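Local coordinates for protein chinitase A (Streptomyces coelicolor, PDB 3EBV) that probably hydrolyses internal glycosidic links of chitin, this chain being the family 18 glycosyl hydrolase domain of a longer secreted chitinase, at residues S226-G231 with D276-N281; A38-T43 with K86-V91. All blocks are in the same frame, centred on the assembly; numbering follows the deposited sequence.

Contact 1: S226-G231 with D276-N281; sequences STRAAG and DATAGN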
loop_
_atom_site.group_PDB
_atom_site.type_symbol
_atom_site.label_atom_id
_atom_site.label_comp_id
_atom_site.label_asym_id
_atom_site.label_seq_id
_atom_site.Cartn_x
_atom_site.Cartn_y
_atom_site.Cartn_z
ATOM N N SER A 226 -13.716 -1.379 -6.006
ATOM C CA SER A 226 -15.146 -1.515 -6.315
ATOM C C SER A 226 -15.900 -1.749 -5.009
ATOM O O SER A 226 -15.284 -1.937 -3.957
ATOM C CB SER A 226 -15.359 -2.747 -7.231
ATOM O OG SER A 226 -15.245 -3.945 -6.464
ATOM N N THR A 227 -17.249 -1.760 -5.051
ATOM C CA THR A 227 -18.008 -2.050 -3.826
ATOM C C THR A 227 -17.838 -3.498 -3.366
ATOM O O THR A 227 -18.132 -3.828 -2.192
ATOM C CB THR A 227 -19.539 -1.773 -3.981
ATOM O OG1 THR A 227 -19.991 -2.464 -5.141
ATOM C CG2 THR A 227 -19.787 -0.263 -4.133
ATOM N N ARG A 228 -17.323 -4.349 -4.267
ATOM C CA ARG A 228 -17.086 -5.774 -3.898
ATOM C C ARG A 228 -15.795 -5.952 -3.089
ATOM O O ARG A 228 -15.584 -6.977 -2.446
ATOM C CB ARG A 228 -17.100 -6.682 -5.120
ATOM C CG ARG A 228 -18.437 -6.700 -5.840
ATOM C CD ARG A 228 -18.409 -7.721 -6.973
ATOM N NE ARG A 228 -19.495 -7.474 -7.918
ATOM C CZ ARG A 228 -20.724 -7.974 -7.801
ATOM N NH1 ARG A 228 -21.032 -8.786 -6.786
ATOM N NH2 ARG A 228 -21.646 -7.677 -8.713
ATOM N N ALA A 229 -14.938 -4.932 -3.133
ATOM C CA ALA A 229 -13.559 -5.052 -2.609
ATOM C C ALA A 229 -13.426 -4.745 -1.120
ATOM O O ALA A 229 -12.364 -4.964 -0.545
ATOM C CB ALA A 229 -12.600 -4.157 -3.428
ATOM N N ALA A 230 -14.464 -4.151 -0.521
ATOM C CA ALA A 230 -14.425 -3.763 0.880
ATOM C C ALA A 230 -15.844 -3.671 1.429
ATOM O O ALA A 230 -16.779 -3.505 0.635
ATOM C CB ALA A 230 -13.699 -2.392 1.036
ATOM N N GLY A 231 -15.975 -3.720 2.745
ATOM C CA GLY A 231 -17.287 -3.631 3.390
ATOM C C GLY A 231 -17.818 -2.205 3.416
ATOM O O GLY A 231 -19.022 -1.980 3.579
ATOM N N ASP A 276 -10.499 -4.847 -9.374
ATOM C CA ASP A 276 -10.537 -3.840 -10.463
ATOM C C ASP A 276 -10.946 -4.531 -11.795
ATOM O O ASP A 276 -11.814 -4.034 -12.521
ATOM C CB ASP A 276 -9.136 -3.181 -10.525
ATOM C CG ASP A 276 -8.970 -2.048 -11.565
ATOM O OD1 ASP A 276 -9.912 -1.249 -11.787
ATOM O OD2 ASP A 276 -7.817 -2.006 -12.092
ATOM N N ALA A 277 -10.357 -5.698 -12.043
ATOM C CA ALA A 277 -10.621 -6.471 -13.293
ATOM C C ALA A 277 -12.072 -6.946 -13.328
ATOM O O ALA A 277 -12.722 -6.864 -14.396
ATOM C CB ALA A 277 -9.684 -7.647 -13.381
ATOM N N THR A 278 -12.583 -7.442 -12.191
ATOM C CA THR A 278 -14.001 -7.814 -12.125
ATOM C C THR A 278 -14.889 -6.647 -12.527
ATOM O O THR A 278 -15.947 -6.812 -13.187
ATOM C CB THR A 278 -14.339 -8.367 -10.731
ATOM O OG1 THR A 278 -13.707 -9.658 -10.620
ATOM C CG2 THR A 278 -15.873 -8.468 -10.523
ATOM N N ALA A 279 -14.444 -5.428 -12.153
ATOM C CA ALA A 279 -15.207 -4.197 -12.446
ATOM C C ALA A 279 -14.713 -3.506 -13.726
ATOM O O ALA A 279 -14.847 -2.282 -13.855
ATOM C CB ALA A 279 -15.137 -3.216 -11.224
ATOM N N GLY A 280 -14.160 -4.257 -14.678
ATOM C CA GLY A 280 -13.857 -3.715 -16.022
ATOM C C GLY A 280 -12.691 -2.750 -16.075
ATOM O O GLY A 280 -12.551 -1.995 -17.049
ATOM N N ASN A 281 -11.872 -2.772 -15.015
ATOM C CA ASN A 281 -10.704 -1.857 -14.905
ATOM C C ASN A 281 -11.147 -0.390 -14.881
ATOM O O ASN A 281 -10.338 0.490 -15.249
ATOM C CB ASN A 281 -9.661 -2.122 -15.981
ATOM C CG ASN A 281 -9.058 -3.501 -15.853
ATOM O OD1 ASN A 281 -8.924 -4.020 -14.741
ATOM N ND2 ASN A 281 -8.662 -4.091 -16.986
#

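Contact 2: A38-T43 with K86-V91; sequences ADATTT and KGTVSV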
loop_
_atom_site.group_PDB
_atom_site.type_symbol
_atom_site.label_atom_id
_atom_site.label_comp_id
_atom_site.label_asym_id
_atom_site.label_seq_id
_atom_site.Cartn_x
_atom_site.Cartn_y
_atom_site.Cartn_z
ATOM N N ALA A 38 2.725 -12.525 1.899
ATOM C CA ALA A 38 3.621 -13.493 2.557
ATOM C C ALA A 38 2.852 -14.153 3.706
ATOM O O ALA A 38 1.864 -13.604 4.190
ATOM C CB ALA A 38 4.891 -12.838 3.042
ATOM N N ASP A 39 3.279 -15.353 4.093
ATOM C CA ASP A 39 2.660 -16.135 5.168
ATOM C C ASP A 39 3.559 -16.042 6.436
ATOM O O ASP A 39 4.776 -16.048 6.318
ATOM C CB ASP A 39 2.531 -17.603 4.703
ATOM C CG ASP A 39 1.402 -17.815 3.650
ATOM O OD1 ASP A 39 0.289 -17.297 3.884
ATOM O OD2 ASP A 39 1.626 -18.523 2.638
ATOM N N ALA A 40 2.970 -15.939 7.625
ATOM C CA ALA A 40 3.730 -16.177 8.872
ATOM C C ALA A 40 4.216 -17.633 8.940
ATOM O O ALA A 40 3.661 -18.512 8.270
ATOM C CB ALA A 40 2.892 -15.868 10.084
ATOM N N THR A 41 5.254 -17.875 9.742
ATOM C CA THR A 41 5.748 -19.258 9.987
ATOM C C THR A 41 5.762 -19.519 11.493
ATOM O O THR A 41 5.308 -18.687 12.301
ATOM C CB THR A 41 7.158 -19.479 9.417
ATOM O OG1 THR A 41 8.109 -18.771 10.229
ATOM C CG2 THR A 41 7.273 -19.012 7.986
ATOM N N THR A 42 6.273 -20.686 11.889
ATOM C CA THR A 42 6.374 -20.992 13.310
ATOM C C THR A 42 7.496 -20.225 14.024
ATOM O O THR A 42 7.539 -20.235 15.252
ATOM C CB THR A 42 6.569 -22.515 13.547
ATOM O OG1 THR A 42 7.695 -22.970 12.788
ATOM C CG2 THR A 42 5.329 -23.261 13.111
ATOM N N THR A 43 8.378 -19.577 13.263
ATOM C CA THR A 43 9.462 -18.736 13.809
ATOM C C THR A 43 8.957 -17.274 13.995
ATOM O O THR A 43 8.505 -16.665 13.020
ATOM C CB THR A 43 10.679 -18.790 12.881
ATOM O OG1 THR A 43 11.154 -20.155 12.796
ATOM C CG2 THR A 43 11.831 -17.888 13.358
ATOM N N LYS A 86 -6.018 -11.408 7.589
ATOM C CA LYS A 86 -5.844 -12.661 8.336
ATOM C C LYS A 86 -4.412 -12.979 8.772
ATOM O O LYS A 86 -4.138 -14.076 9.278
ATOM C CB LYS A 86 -6.475 -13.823 7.559
ATOM C CG LYS A 86 -7.999 -13.684 7.501
ATOM C CD LYS A 86 -8.698 -14.984 7.121
ATOM C CE LYS A 86 -10.214 -14.821 7.271
ATOM N NZ LYS A 86 -10.697 -13.715 6.382
ATOM N N GLY A 87 -3.509 -12.004 8.625
ATOM C CA GLY A 87 -2.085 -12.235 8.932
ATOM C C GLY A 87 -1.840 -12.460 10.424
ATOM O O GLY A 87 -2.561 -11.929 11.283
ATOM N N THR A 88 -0.795 -13.237 10.732
ATOM C CA THR A 88 -0.413 -13.464 12.123
ATOM C C THR A 88 1.083 -13.180 12.364
ATOM O O THR A 88 1.663 -13.690 13.348
ATOM C CB THR A 88 -0.720 -14.916 12.567
ATOM O OG1 THR A 88 -0.037 -15.809 11.697
ATOM C CG2 THR A 88 -2.227 -15.201 12.537
ATOM N N VAL A 89 1.701 -12.327 11.539
ATOM C CA VAL A 89 3.116 -11.939 11.750
ATOM C C VAL A 89 3.240 -10.965 12.940
ATOM O O VAL A 89 2.432 -10.030 13.041
ATOM C CB VAL A 89 3.697 -11.275 10.465
ATOM C CG1 VAL A 89 5.158 -10.805 10.678
ATOM C CG2 VAL A 89 3.646 -12.271 9.298
ATOM N N SER A 90 4.204 -11.193 13.834
ATOM C CA SER A 90 4.486 -10.271 14.973
ATOM C C SER A 90 5.956 -9.892 14.986
ATOM O O SER A 90 6.830 -10.758 14.874
ATOM C CB SER A 90 4.118 -10.878 16.332
ATOM O OG SER A 90 2.703 -11.060 16.424
ATOM N N VAL A 91 6.229 -8.591 15.118
ATOM C CA VAL A 91 7.613 -8.086 15.177
ATOM C C VAL A 91 7.671 -7.233 16.451
ATOM O O VAL A 91 7.312 -6.037 16.452
ATOM C CB VAL A 91 8.010 -7.314 13.901
ATOM C CG1 VAL A 91 9.448 -6.780 13.997
ATOM C CG2 VAL A 91 7.897 -8.224 12.666
HETATM O O HOH W 1 0.409 -14.304 8.230
#

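Contact 1: S226-G231 with D276-N281
Ser226 and Ala279 meet where a type I turn, Ser226 to Ala229, faces the end of helix 273-278. The backbones come nearest at Ser226 and Asp276, with 6.6 Å between their CA atoms, and no hydrogen bond joins the two segments. Ala229 N closes the turn on Ser226 O at 3.1 Å, while the helix finishes in a Schellman motif: Asn281 N reaches back to Asp276 O, Gly280 N bonds to Ala277 O, and Gly280 takes the positive phi (72°) of the C-prime residue.

Across the gap the touch is light and made by carbons. Ser226 CB meets the methyl CB of Ala279 at 4.0 Å. The serine hydroxyl serves its own turn instead: with chi1 at 75°, OG sits between the backbone N and the carbonyl carbon, where it accepts a bent bond from Arg228 N (3.1 Å, 136°) in an ST turn. Further out, the aliphatic part of Arg228 comes beside Thr278, its CD 4.4 Å from the methyl CG2; Thr278 OG1 is engaged with Thr19. Trp275, one turn back on the helix, also receives Ser226, Arg228 and Ala229.

The contact thus joins the loop after strand 219-224 to the C-terminal end of helix 273-278, at the C-terminal mouth of the TIM barrel, the end where family 18 enzymes carry their substrate cleft.

Contact 2: A38-T43 with K86-V91
Ala40, at the end of strand 32-40, approaches the irregular segment 86-91 most closely at Val89, with 5.2 Å between the two CA atoms and no direct hydrogen bond across the gap.

A single methyl carries the contact. Ala40 CB points at the other segment and lodges against two side chains at once: Val89 CG2 lies 3.8 Å from Ala40 CB, and Thr88 OG1 comes within 3.3 Å of the same carbon. With the valine chi1 at 178°, CG2 stands beside the backbone N and anti to the carbonyl carbon, and from there it meets both CB and CA of Ala40. The threonine oxygen is simply in van der Waals contact with a carbon.

The amides of Ala40 and Thr88 are both donors and cannot pair directly, so a water links them. It accepts from Ala40 N at 3.1 Å and from Thr88 N at 3.0 Å, giving both a partner. Beyond Ala40 the first segment turns away, and Thr41 OG1 accepts from Thr43 N (3.2 Å, 151°) in an ST turn.

The parallel pairing of strands 32-40 and 77-84 is still intact at Ala38, which bonds to Ser81, so the water and the Ala40 methyl join the chains just past that ladder. Val89 also packs on Val47 of strand 47-48 and on Val82 of strand 77-84, while Val91 reaches Ala97 and Phe100 of helix 94-111.

How the contacts relate
From the N terminus, strand 32-40 runs out into the first segment of contact 2; the chain then passes through strand 47-48, helix 61-73 and strand 77-84 before 86-91 closes that loop. Contact 1 opens much later, after strand 219-224, and closes at 276-281, beyond helix 237-249 and strand 267-271. The two loops are in series, neither nested nor crossed. Contact 2 joins the end of strand 32-40 to the loop after strand 77-84; contact 1 joins the loop after strand 219-224 to the end of the short helix following strand 267-271. Both strand pairs are parallel neighbours. The contact centres lie 27 Å apart, in separate sectors of the rim.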